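PDB 7A0M: TSC1 N-terminal domain from Chaetomium thermophilum, which probably binds lysosomal phosphoinositides, as needed to bring the TSC complex to lysosomes and regulate mTORC1. Local coordinates for residues N203-N214 with T244-L255; L220-F229 with L255-Y266. All blocks are in the same frame, centred on the assembly; numbering follows the deposited sequence.

Interaction 1 (N203-N214 with T244-L255)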
loop_
_atom_site.group_PDB
_atom_site.type_symbol
_atom_site.label_atom_id
_atom_site.label_comp_id
_atom_site.label_asym_id
_atom_site.label_seq_id
_atom_site.Cartn_x
_atom_site.Cartn_y
_atom_site.Cartn_z
ATOM N N ASN B 203 -33.064 11.108 -8.094
ATOM C CA ASN B 203 -32.093 10.643 -9.081
ATOM C C ASN B 203 -31.674 11.771 -10.017
ATOM O O ASN B 203 -30.483 11.950 -10.300
ATOM C CB ASN B 203 -32.665 9.465 -9.870
ATOM C CG ASN B 203 -32.715 8.186 -9.054
ATOM O OD1 ASN B 203 -32.038 8.060 -8.033
ATOM N ND2 ASN B 203 -33.515 7.227 -9.505
ATOM N N SER B 204 -32.644 12.541 -10.514
ATOM C CA SER B 204 -32.316 13.648 -11.408
ATOM C C SER B 204 -31.568 14.753 -10.670
ATOM O O SER B 204 -30.629 15.345 -11.215
ATOM C CB SER B 204 -33.591 14.196 -12.048
ATOM O OG SER B 204 -34.159 13.259 -12.948
ATOM N N ALA B 205 -31.972 15.045 -9.430
ATOM C CA ALA B 205 -31.302 16.085 -8.654
ATOM C C ALA B 205 -29.840 15.738 -8.398
ATOM O O ALA B 205 -28.961 16.599 -8.522
ATOM C CB ALA B 205 -32.038 16.312 -7.334
ATOM N N PHE B 206 -29.558 14.484 -8.036
ATOM C CA PHE B 206 -28.174 14.075 -7.821
ATOM C C PHE B 206 -27.379 14.113 -9.119
ATOM O O PHE B 206 -26.186 14.443 -9.113
ATOM C CB PHE B 206 -28.130 12.679 -7.201
ATOM C CG PHE B 206 -28.410 12.661 -5.725
ATOM C CD1 PHE B 206 -28.301 13.819 -4.973
ATOM C CD2 PHE B 206 -28.787 11.489 -5.092
ATOM C CE1 PHE B 206 -28.559 13.806 -3.615
ATOM C CE2 PHE B 206 -29.048 11.472 -3.734
ATOM C CZ PHE B 206 -28.933 12.631 -2.996
ATOM N N SER B 207 -28.017 13.773 -10.241
ATOM C CA SER B 207 -27.345 13.870 -11.533
ATOM C C SER B 207 -26.994 15.316 -11.861
ATOM O O SER B 207 -25.884 15.604 -12.324
ATOM C CB SER B 207 -28.224 13.266 -12.629
ATOM O OG SER B 207 -28.434 11.882 -12.410
ATOM N N LEU B 208 -27.932 16.237 -11.630
ATOM C CA LEU B 208 -27.662 17.649 -11.882
ATOM C C LEU B 208 -26.574 18.178 -10.958
ATOM O O LEU B 208 -25.771 19.032 -11.355
ATOM C CB LEU B 208 -28.947 18.461 -11.720
ATOM C CG LEU B 208 -28.853 19.963 -11.989
ATOM C CD1 LEU B 208 -28.483 20.229 -13.438
ATOM C CD2 LEU B 208 -30.160 20.644 -11.632
ATOM N N LEU B 209 -26.534 17.689 -9.715
ATOM C CA LEU B 209 -25.470 18.087 -8.798
ATOM C C LEU B 209 -24.103 17.667 -9.323
ATOM O O LEU B 209 -23.141 18.440 -9.257
ATOM C CB LEU B 209 -25.719 17.495 -7.412
ATOM C CG LEU B 209 -24.657 17.798 -6.352
ATOM C CD1 LEU B 209 -24.459 19.299 -6.192
ATOM C CD2 LEU B 209 -25.034 17.163 -5.022
ATOM N N CYS B 210 -23.998 16.440 -9.841
ATOM C CA CYS B 210 -22.741 15.994 -10.435
ATOM C C CYS B 210 -22.344 16.878 -11.610
ATOM O O CYS B 210 -21.175 17.256 -11.745
ATOM C CB CYS B 210 -22.858 14.535 -10.877
ATOM S SG CYS B 210 -23.064 13.355 -9.520
ATOM N N ALA B 211 -23.305 17.216 -12.474
ATOM C CA ALA B 211 -23.015 18.113 -13.588
ATOM C C ALA B 211 -22.610 19.494 -13.089
ATOM O O ALA B 211 -21.756 20.154 -13.691
ATOM C CB ALA B 211 -24.225 18.207 -14.517
ATOM N N PHE B 212 -23.221 19.950 -11.993
ATOM C CA PHE B 212 -22.876 21.254 -11.436
ATOM C C PHE B 212 -21.441 21.275 -10.922
ATOM O O PHE B 212 -20.657 22.161 -11.280
ATOM C CB PHE B 212 -23.849 21.618 -10.316
ATOM C CG PHE B 212 -23.553 22.936 -9.661
ATOM C CD1 PHE B 212 -23.563 24.110 -10.397
ATOM C CD2 PHE B 212 -23.269 23.003 -8.307
ATOM C CE1 PHE B 212 -23.291 25.324 -9.795
ATOM C CE2 PHE B 212 -22.998 24.215 -7.699
ATOM C CZ PHE B 212 -23.009 25.376 -8.444
ATOM N N VAL B 213 -21.080 20.304 -10.078
ATOM C CA VAL B 213 -19.717 20.236 -9.557
ATOM C C VAL B 213 -18.714 20.043 -10.686
ATOM O O VAL B 213 -17.593 20.564 -10.630
ATOM C CB VAL B 213 -19.609 19.118 -8.502
ATOM C CG1 VAL B 213 -18.194 19.028 -7.950
ATOM C CG2 VAL B 213 -20.606 19.355 -7.377
ATOM N N ASN B 214 -19.099 19.313 -11.736
ATOM C CA ASN B 214 -18.180 19.070 -12.842
ATOM C C ASN B 214 -17.947 20.332 -13.665
ATOM O O ASN B 214 -16.894 20.471 -14.297
ATOM C CB ASN B 214 -18.705 17.942 -13.727
ATOM C CG ASN B 214 -17.634 17.370 -14.635
ATOM O OD1 ASN B 214 -16.800 16.571 -14.204
ATOM N ND2 ASN B 214 -17.650 17.774 -15.899
ATOM N N THR B 244 -29.645 4.951 -6.732
ATOM C CA THR B 244 -29.724 6.230 -6.034
ATOM C C THR B 244 -28.514 6.438 -5.130
ATOM O O THR B 244 -27.885 7.503 -5.148
ATOM C CB THR B 244 -31.016 6.305 -5.221
ATOM O OG1 THR B 244 -32.134 6.015 -6.070
ATOM C CG2 THR B 244 -31.189 7.694 -4.625
ATOM N N VAL B 245 -28.183 5.429 -4.320
ATOM C CA VAL B 245 -27.065 5.550 -3.386
ATOM C C VAL B 245 -25.755 5.752 -4.138
ATOM O O VAL B 245 -24.877 6.504 -3.696
ATOM C CB VAL B 245 -27.011 4.316 -2.467
ATOM C CG1 VAL B 245 -25.801 4.380 -1.558
ATOM C CG2 VAL B 245 -28.290 4.209 -1.650
ATOM N N ASN B 246 -25.603 5.091 -5.289
ATOM C CA ASN B 246 -24.383 5.254 -6.073
ATOM C C ASN B 246 -24.255 6.673 -6.614
ATOM O O ASN B 246 -23.155 7.238 -6.630
ATOM C CB ASN B 246 -24.353 4.240 -7.217
ATOM C CG ASN B 246 -23.019 4.214 -7.936
ATOM O OD1 ASN B 246 -22.005 3.805 -7.371
ATOM N ND2 ASN B 246 -23.015 4.649 -9.191
ATOM N N LEU B 247 -25.364 7.261 -7.068
ATOM C CA LEU B 247 -25.348 8.661 -7.480
ATOM C C LEU B 247 -24.944 9.571 -6.326
ATOM O O LEU B 247 -24.087 10.449 -6.481
ATOM C CB LEU B 247 -26.716 9.066 -8.026
ATOM C CG LEU B 247 -27.058 8.621 -9.447
ATOM C CD1 LEU B 247 -28.418 9.159 -9.854
ATOM C CD2 LEU B 247 -25.985 9.077 -10.423
ATOM N N ALA B 248 -25.565 9.381 -5.158
ATOM C CA ALA B 248 -25.207 10.172 -3.984
ATOM C C ALA B 248 -23.738 9.996 -3.622
ATOM O O ALA B 248 -23.075 10.954 -3.203
ATOM C CB ALA B 248 -26.097 9.791 -2.803
ATOM N N LEU B 249 -23.210 8.781 -3.777
ATOM C CA LEU B 249 -21.813 8.540 -3.436
ATOM C C LEU B 249 -20.880 9.249 -4.411
ATOM O O LEU B 249 -19.846 9.790 -4.005
ATOM C CB LEU B 249 -21.529 7.039 -3.408
ATOM C CG LEU B 249 -20.213 6.637 -2.739
ATOM C CD1 LEU B 249 -20.211 7.070 -1.280
ATOM C CD2 LEU B 249 -19.985 5.138 -2.857
ATOM N N ILE B 250 -21.230 9.257 -5.699
ATOM C CA ILE B 250 -20.422 9.974 -6.681
ATOM C C ILE B 250 -20.394 11.461 -6.355
ATOM O O ILE B 250 -19.340 12.106 -6.419
ATOM C CB ILE B 250 -20.948 9.717 -8.106
ATOM C CG1 ILE B 250 -20.713 8.260 -8.507
ATOM C CG2 ILE B 250 -20.283 10.655 -9.103
ATOM C CD1 ILE B 250 -21.283 7.900 -9.862
ATOM N N ALA B 251 -21.548 12.025 -5.993
ATOM C CA ALA B 251 -21.592 13.431 -5.604
ATOM C C ALA B 251 -20.738 13.687 -4.369
ATOM O O ALA B 251 -20.006 14.681 -4.307
ATOM C CB ALA B 251 -23.036 13.865 -5.359
ATOM N N LEU B 252 -20.814 12.799 -3.375
ATOM C CA LEU B 252 -20.019 12.973 -2.163
ATOM C C LEU B 252 -18.525 12.907 -2.464
ATOM O O LEU B 252 -17.746 13.715 -1.946
ATOM C CB LEU B 252 -20.402 11.917 -1.126
ATOM C CG LEU B 252 -19.643 11.985 0.203
ATOM C CD1 LEU B 252 -19.909 13.307 0.908
ATOM C CD2 LEU B 252 -20.009 10.812 1.100
ATOM N N VAL B 253 -18.109 11.950 -3.296
ATOM C CA VAL B 253 -16.692 11.807 -3.626
ATOM C C VAL B 253 -16.178 13.049 -4.348
ATOM O O VAL B 253 -15.030 13.468 -4.151
ATOM C CB VAL B 253 -16.466 10.526 -4.453
ATOM C CG1 VAL B 253 -15.048 10.476 -5.000
ATOM C CG2 VAL B 253 -16.743 9.295 -3.603
HETATM N N MSE B 254 -17.014 13.662 -5.181
HETATM C CA MSE B 254 -16.610 14.859 -5.910
HETATM C C MSE B 254 -16.541 16.086 -5.005
HETATM O O MSE B 254 -15.802 17.031 -5.274
HETATM C CB MSE B 254 -17.574 15.132 -7.072
HETATM C CG MSE B 254 -17.588 14.057 -8.151
HETATM SE SE MSE B 254 -18.901 14.403 -9.559
HETATM C CE MSE B 254 -18.036 15.924 -10.417
ATOM N N LEU B 255 -17.316 16.067 -3.919
ATOM C CA LEU B 255 -17.454 17.258 -3.087
ATOM C C LEU B 255 -16.358 17.354 -2.033
ATOM O O LEU B 255 -15.877 18.454 -1.734
ATOM C CB LEU B 255 -18.828 17.268 -2.421
ATOM C CG LEU B 255 -20.031 17.661 -3.279
ATOM C CD1 LEU B 255 -21.316 17.235 -2.594
ATOM C CD2 LEU B 255 -20.030 19.155 -3.528
#
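C210 sits as a knob in the hole formed by L247, I250, A251 and M254 of the neighbouring helix. Its SG lies 3.9 Å from I250 CG2, and its CB faces the selenium of M254. M254 is a selenomethionine. Its chain bends at the last torsion (chi3 70°), which brings CE to 3.7 Å from C210 O and also against the CB of N214. V213 CG1 and M254 CE run past one another 4.0 Å apart, the two side chains heading in opposite senses. The other methyl of V213, CG2, meets L255 CD2.

Helices 199-214 and 242-255 run nearly parallel here, with segment axes 9.2 Å apart at 23°. Helix 228-238 joins them in the chain and packs on F206 and L209, so the three successive helices stack side by side in an all-helical, solenoid-like array.

Near the start of the contact, the F206 ring lies with one face over A248 CA, nearer the ring edge than its centre. F206 CE2 is 3.5 Å from A248 CB. L209 reaches A251 CB with CD2. Where N203 is partly exposed, it meets the buried T244, the two side chains roughly perpendicular. T244 OG1 gives a 2.8 Å hydrogen bond to N203 OD1, in the carbonyl plane and on a lone pair. N203 O takes S207 N and S207 OG from opposite faces of its plane, and L247 CD1 rests 3.5 Å from that same N203 O.

Interaction 2 (L220-F229 with L255-Y266)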
loop_
_atom_site.group_PDB
_atom_site.type_symbol
_atom_site.label_atom_id
_atom_site.label_comp_id
_atom_site.label_asym_id
_atom_site.label_seq_id
_atom_site.Cartn_x
_atom_site.Cartn_y
_atom_site.Cartn_z
ATOM N N LEU B 220 -17.579 25.917 -3.635
ATOM C CA LEU B 220 -18.293 24.674 -3.359
ATOM C C LEU B 220 -18.356 24.356 -1.871
ATOM O O LEU B 220 -19.219 23.576 -1.454
ATOM C CB LEU B 220 -17.647 23.509 -4.112
ATOM C CG LEU B 220 -18.057 23.375 -5.578
ATOM C CD1 LEU B 220 -17.344 22.209 -6.233
ATOM C CD2 LEU B 220 -19.564 23.208 -5.687
ATOM N N TYR B 221 -17.467 24.937 -1.061
ATOM C CA TYR B 221 -17.522 24.729 0.381
ATOM C C TYR B 221 -18.797 25.289 1.000
ATOM O O TYR B 221 -19.145 24.911 2.124
ATOM C CB TYR B 221 -16.300 25.363 1.050
ATOM C CG TYR B 221 -16.132 26.837 0.750
ATOM C CD1 TYR B 221 -16.779 27.802 1.514
ATOM C CD2 TYR B 221 -15.323 27.264 -0.295
ATOM C CE1 TYR B 221 -16.628 29.147 1.243
ATOM C CE2 TYR B 221 -15.165 28.608 -0.572
ATOM C CZ TYR B 221 -15.820 29.545 0.199
ATOM O OH TYR B 221 -15.665 30.885 -0.073
ATOM N N LEU B 222 -19.500 26.180 0.295
ATOM C CA LEU B 222 -20.751 26.730 0.801
ATOM C C LEU B 222 -21.846 25.680 0.944
ATOM O O LEU B 222 -22.894 25.979 1.527
ATOM C CB LEU B 222 -21.236 27.857 -0.115
ATOM C CG LEU B 222 -20.392 29.132 -0.149
ATOM C CD1 LEU B 222 -20.990 30.148 -1.110
ATOM C CD2 LEU B 222 -20.257 29.726 1.245
ATOM N N ILE B 223 -21.634 24.466 0.426
ATOM C CA ILE B 223 -22.606 23.392 0.595
ATOM C C ILE B 223 -22.746 22.982 2.055
ATOM O O ILE B 223 -23.750 22.369 2.432
ATOM C CB ILE B 223 -22.224 22.186 -0.288
ATOM C CG1 ILE B 223 -23.417 21.240 -0.446
ATOM C CG2 ILE B 223 -21.032 21.449 0.298
ATOM C CD1 ILE B 223 -23.131 20.033 -1.301
ATOM N N LEU B 224 -21.759 23.296 2.892
ATOM C CA LEU B 224 -21.882 22.975 4.308
ATOM C C LEU B 224 -22.799 23.954 5.027
ATOM O O LEU B 224 -23.438 23.586 6.020
ATOM C CB LEU B 224 -20.504 22.954 4.965
ATOM C CG LEU B 224 -19.560 21.884 4.417
ATOM C CD1 LEU B 224 -18.284 21.846 5.226
ATOM C CD2 LEU B 224 -20.240 20.524 4.418
ATOM N N GLN B 225 -22.880 25.193 4.538
ATOM C CA GLN B 225 -23.819 26.185 5.047
ATOM C C GLN B 225 -25.186 26.085 4.382
ATOM O O GLN B 225 -25.925 27.077 4.330
ATOM C CB GLN B 225 -23.231 27.587 4.883
ATOM C CG GLN B 225 -21.983 27.806 5.723
ATOM C CD GLN B 225 -21.307 29.132 5.453
ATOM O OE1 GLN B 225 -21.938 30.084 4.994
ATOM N NE2 GLN B 225 -20.013 29.201 5.739
ATOM N N THR B 226 -25.536 24.908 3.872
ATOM C CA THR B 226 -26.802 24.630 3.214
ATOM C C THR B 226 -27.193 23.200 3.561
ATOM O O THR B 226 -26.318 22.362 3.816
ATOM C CB THR B 226 -26.718 24.811 1.685
ATOM O OG1 THR B 226 -28.018 25.098 1.162
ATOM C CG2 THR B 226 -26.209 23.555 1.000
ATOM N N PRO B 227 -28.495 22.898 3.617
ATOM C CA PRO B 227 -28.926 21.551 4.028
ATOM C C PRO B 227 -28.645 20.449 3.016
ATOM O O PRO B 227 -28.956 19.286 3.302
ATOM C CB PRO B 227 -30.439 21.721 4.239
ATOM C CG PRO B 227 -30.809 22.900 3.407
ATOM C CD PRO B 227 -29.633 23.821 3.466
ATOM N N LEU B 228 -28.074 20.760 1.850
ATOM C CA LEU B 228 -27.905 19.741 0.817
ATOM C C LEU B 228 -26.928 18.651 1.249
ATOM O O LEU B 228 -27.170 17.465 0.997
ATOM C CB LEU B 228 -27.448 20.383 -0.492
ATOM C CG LEU B 228 -27.269 19.410 -1.660
ATOM C CD1 LEU B 228 -28.548 18.625 -1.895
ATOM C CD2 LEU B 228 -26.856 20.147 -2.924
ATOM N N PHE B 229 -25.818 19.032 1.887
ATOM C CA PHE B 229 -24.799 18.053 2.261
ATOM C C PHE B 229 -25.361 16.992 3.201
ATOM O O PHE B 229 -25.134 15.792 3.005
ATOM C CB PHE B 229 -23.604 18.758 2.902
ATOM C CG PHE B 229 -22.422 17.860 3.128
ATOM C CD1 PHE B 229 -21.642 17.437 2.064
ATOM C CD2 PHE B 229 -22.093 17.435 4.404
ATOM C CE1 PHE B 229 -20.553 16.607 2.270
ATOM C CE2 PHE B 229 -21.007 16.608 4.617
ATOM C CZ PHE B 229 -20.236 16.193 3.549
ATOM N N LEU B 255 -17.316 16.067 -3.919
ATOM C CA LEU B 255 -17.454 17.258 -3.087
ATOM C C LEU B 255 -16.358 17.354 -2.033
ATOM O O LEU B 255 -15.877 18.454 -1.734
ATOM C CB LEU B 255 -18.828 17.268 -2.421
ATOM C CG LEU B 255 -20.031 17.661 -3.279
ATOM C CD1 LEU B 255 -21.316 17.235 -2.594
ATOM C CD2 LEU B 255 -20.030 19.155 -3.528
ATOM N N LEU B 256 -15.962 16.217 -1.460
ATOM C CA LEU B 256 -15.026 16.230 -0.338
ATOM C C LEU B 256 -13.708 16.953 -0.616
ATOM O O LEU B 256 -13.233 17.663 0.288
ATOM C CB LEU B 256 -14.763 14.791 0.125
ATOM C CG LEU B 256 -15.959 14.065 0.743
ATOM C CD1 LEU B 256 -15.572 12.654 1.154
ATOM C CD2 LEU B 256 -16.507 14.844 1.930
ATOM N N PRO B 257 -13.070 16.833 -1.788
ATOM C CA PRO B 257 -11.807 17.565 -2.001
ATOM C C PRO B 257 -11.942 19.082 -1.954
ATOM O O PRO B 257 -10.912 19.769 -1.922
ATOM C CB PRO B 257 -11.356 17.095 -3.391
ATOM C CG PRO B 257 -12.013 15.779 -3.573
ATOM C CD PRO B 257 -13.342 15.903 -2.900
ATOM N N PHE B 258 -13.159 19.626 -1.948
ATOM C CA PHE B 258 -13.349 21.069 -1.880
ATOM C C PHE B 258 -13.482 21.595 -0.454
ATOM O O PHE B 258 -13.430 22.812 -0.254
ATOM C CB PHE B 258 -14.582 21.479 -2.693
ATOM C CG PHE B 258 -14.379 21.397 -4.179
ATOM C CD1 PHE B 258 -14.636 20.221 -4.867
ATOM C CD2 PHE B 258 -13.927 22.497 -4.889
ATOM C CE1 PHE B 258 -14.447 20.145 -6.235
ATOM C CE2 PHE B 258 -13.737 22.429 -6.257
ATOM C CZ PHE B 258 -13.999 21.252 -6.932
ATOM N N PHE B 259 -13.652 20.718 0.534
ATOM C CA PHE B 259 -13.661 21.134 1.933
ATOM C C PHE B 259 -13.183 19.999 2.836
ATOM O O PHE B 259 -13.907 19.592 3.752
ATOM C CB PHE B 259 -15.060 21.603 2.348
ATOM C CG PHE B 259 -16.179 20.740 1.824
ATOM C CD1 PHE B 259 -16.731 20.979 0.575
ATOM C CD2 PHE B 259 -16.692 19.706 2.589
ATOM C CE1 PHE B 259 -17.759 20.191 0.095
ATOM C CE2 PHE B 259 -17.722 18.917 2.114
ATOM C CZ PHE B 259 -18.257 19.160 0.867
ATOM N N PRO B 260 -11.972 19.476 2.623
ATOM C CA PRO B 260 -11.549 18.294 3.390
ATOM C C PRO B 260 -11.305 18.573 4.863
ATOM O O PRO B 260 -11.467 17.665 5.687
ATOM C CB PRO B 260 -10.260 17.865 2.680
ATOM C CG PRO B 260 -9.714 19.140 2.144
ATOM C CD PRO B 260 -10.897 19.974 1.746
ATOM N N GLY B 261 -10.920 19.797 5.223
ATOM C CA GLY B 261 -10.667 20.129 6.612
ATOM C C GLY B 261 -11.894 20.417 7.447
ATOM O O GLY B 261 -11.770 20.608 8.660
ATOM N N ASP B 262 -13.074 20.455 6.831
ATOM C CA ASP B 262 -14.309 20.783 7.525
ATOM C C ASP B 262 -15.198 19.571 7.782
ATOM O O ASP B 262 -16.280 19.728 8.355
ATOM C CB ASP B 262 -15.091 21.830 6.729
ATOM C CG ASP B 262 -14.274 23.073 6.440
ATOM O OD1 ASP B 262 -13.685 23.634 7.387
ATOM O OD2 ASP B 262 -14.221 23.488 5.264
ATOM N N ILE B 263 -14.775 18.374 7.376
ATOM C CA ILE B 263 -15.609 17.181 7.482
ATOM C C ILE B 263 -15.313 16.380 8.747
ATOM O O ILE B 263 -15.850 15.280 8.914
ATOM C CB ILE B 263 -15.467 16.292 6.236
ATOM C CG1 ILE B 263 -14.065 15.685 6.167
ATOM C CG2 ILE B 263 -15.765 17.092 4.976
ATOM C CD1 ILE B 263 -13.870 14.740 5.000
ATOM N N VAL B 264 -14.458 16.896 9.635
ATOM C CA VAL B 264 -14.146 16.183 10.877
ATOM C C VAL B 264 -15.402 15.837 11.680
ATOM O O VAL B 264 -15.525 14.686 12.119
ATOM C CB VAL B 264 -13.112 16.965 11.694
ATOM C CG1 VAL B 264 -12.951 16.353 13.079
ATOM C CG2 VAL B 264 -11.777 16.991 10.971
ATOM N N PRO B 265 -16.349 16.755 11.911
ATOM C CA PRO B 265 -17.568 16.362 12.640
ATOM C C PRO B 265 -18.395 15.308 11.924
ATOM O O PRO B 265 -19.230 14.656 12.564
ATOM C CB PRO B 265 -18.344 17.680 12.774
ATOM C CG PRO B 265 -17.317 18.744 12.630
ATOM C CD PRO B 265 -16.332 18.206 11.643
ATOM N N TYR B 266 -18.194 15.119 10.622
ATOM C CA TYR B 266 -18.965 14.159 9.845
ATOM C C TYR B 266 -18.290 12.798 9.728
ATOM O O TYR B 266 -18.902 11.870 9.190
ATOM C CB TYR B 266 -19.228 14.714 8.440
ATOM C CG TYR B 266 -20.065 15.975 8.426
ATOM C CD1 TYR B 266 -21.452 15.914 8.443
ATOM C CD2 TYR B 266 -19.464 17.228 8.402
ATOM C CE1 TYR B 266 -22.219 17.068 8.433
ATOM C CE2 TYR B 266 -20.222 18.385 8.392
ATOM C CZ TYR B 266 -21.599 18.299 8.407
ATOM O OH TYR B 266 -22.356 19.449 8.397
#
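L220 points a methyl almost straight down onto the centre of the F258 ring. Its CD1 lies 3.4 Å from the ring centroid and only 4° off the normal, a close CH-pi contact. Outside the two segments, A402 of helix 402-410 also touches F258.

Next to it, F259 turns into the 220-229 turn. Its CG stands between the backbone N and the carbonyl carbon (chi1 42°), and the ring is directed among Y221, I223 and L224. I223 CG2 approaches F259 CE1 at 3.5 Å. L224 lays its branched end over one face of F259, away from the ring centre, while its CD1 also meets D262 CB at 3.5 Å. I223 extends its CD1 to the methyls of L255.

F229, F259 and Y266 form an aromatic cluster. The edge of F259 faces the F229 ring in an offset edge-to-face pair, with centroids 5.4 Å apart and planes at 81°. F229 in turn presents its own edge to the face of Y266, and F229 CE2 lies over the centre of that ring. L224 CD2 also covers part of one face of F229. The cluster joins the start of helix 228-238 to the loop that leads into helix 267-278.

The side-chain contacts between the two segments are almost wholly apolar or aromatic. Hydrophobic burial, CH-pi contact and the fit of ring edges to ring faces therefore hold these two turns together.

In the fold
Interactions 1 and 2 are neighbours in one helical stack, with centres about 14 Å apart. Their segments alternate along the chain: 203-214, 220-229, 244-255, 255-266. Interaction 1 pairs helix 199-214 with helix 242-255. Interaction 2 pairs the turn that follows the first of these with the loop that follows the second. Helix 228-238 starts in interaction 2 and leads on toward helix 242-255. L255 belongs to both contacts. The two also touch through L252 and F229, and through V213 and L220. Apolar packing thus continues from the paired helices into the turns at their ends, within the Hamartin family region of this N-terminal domain.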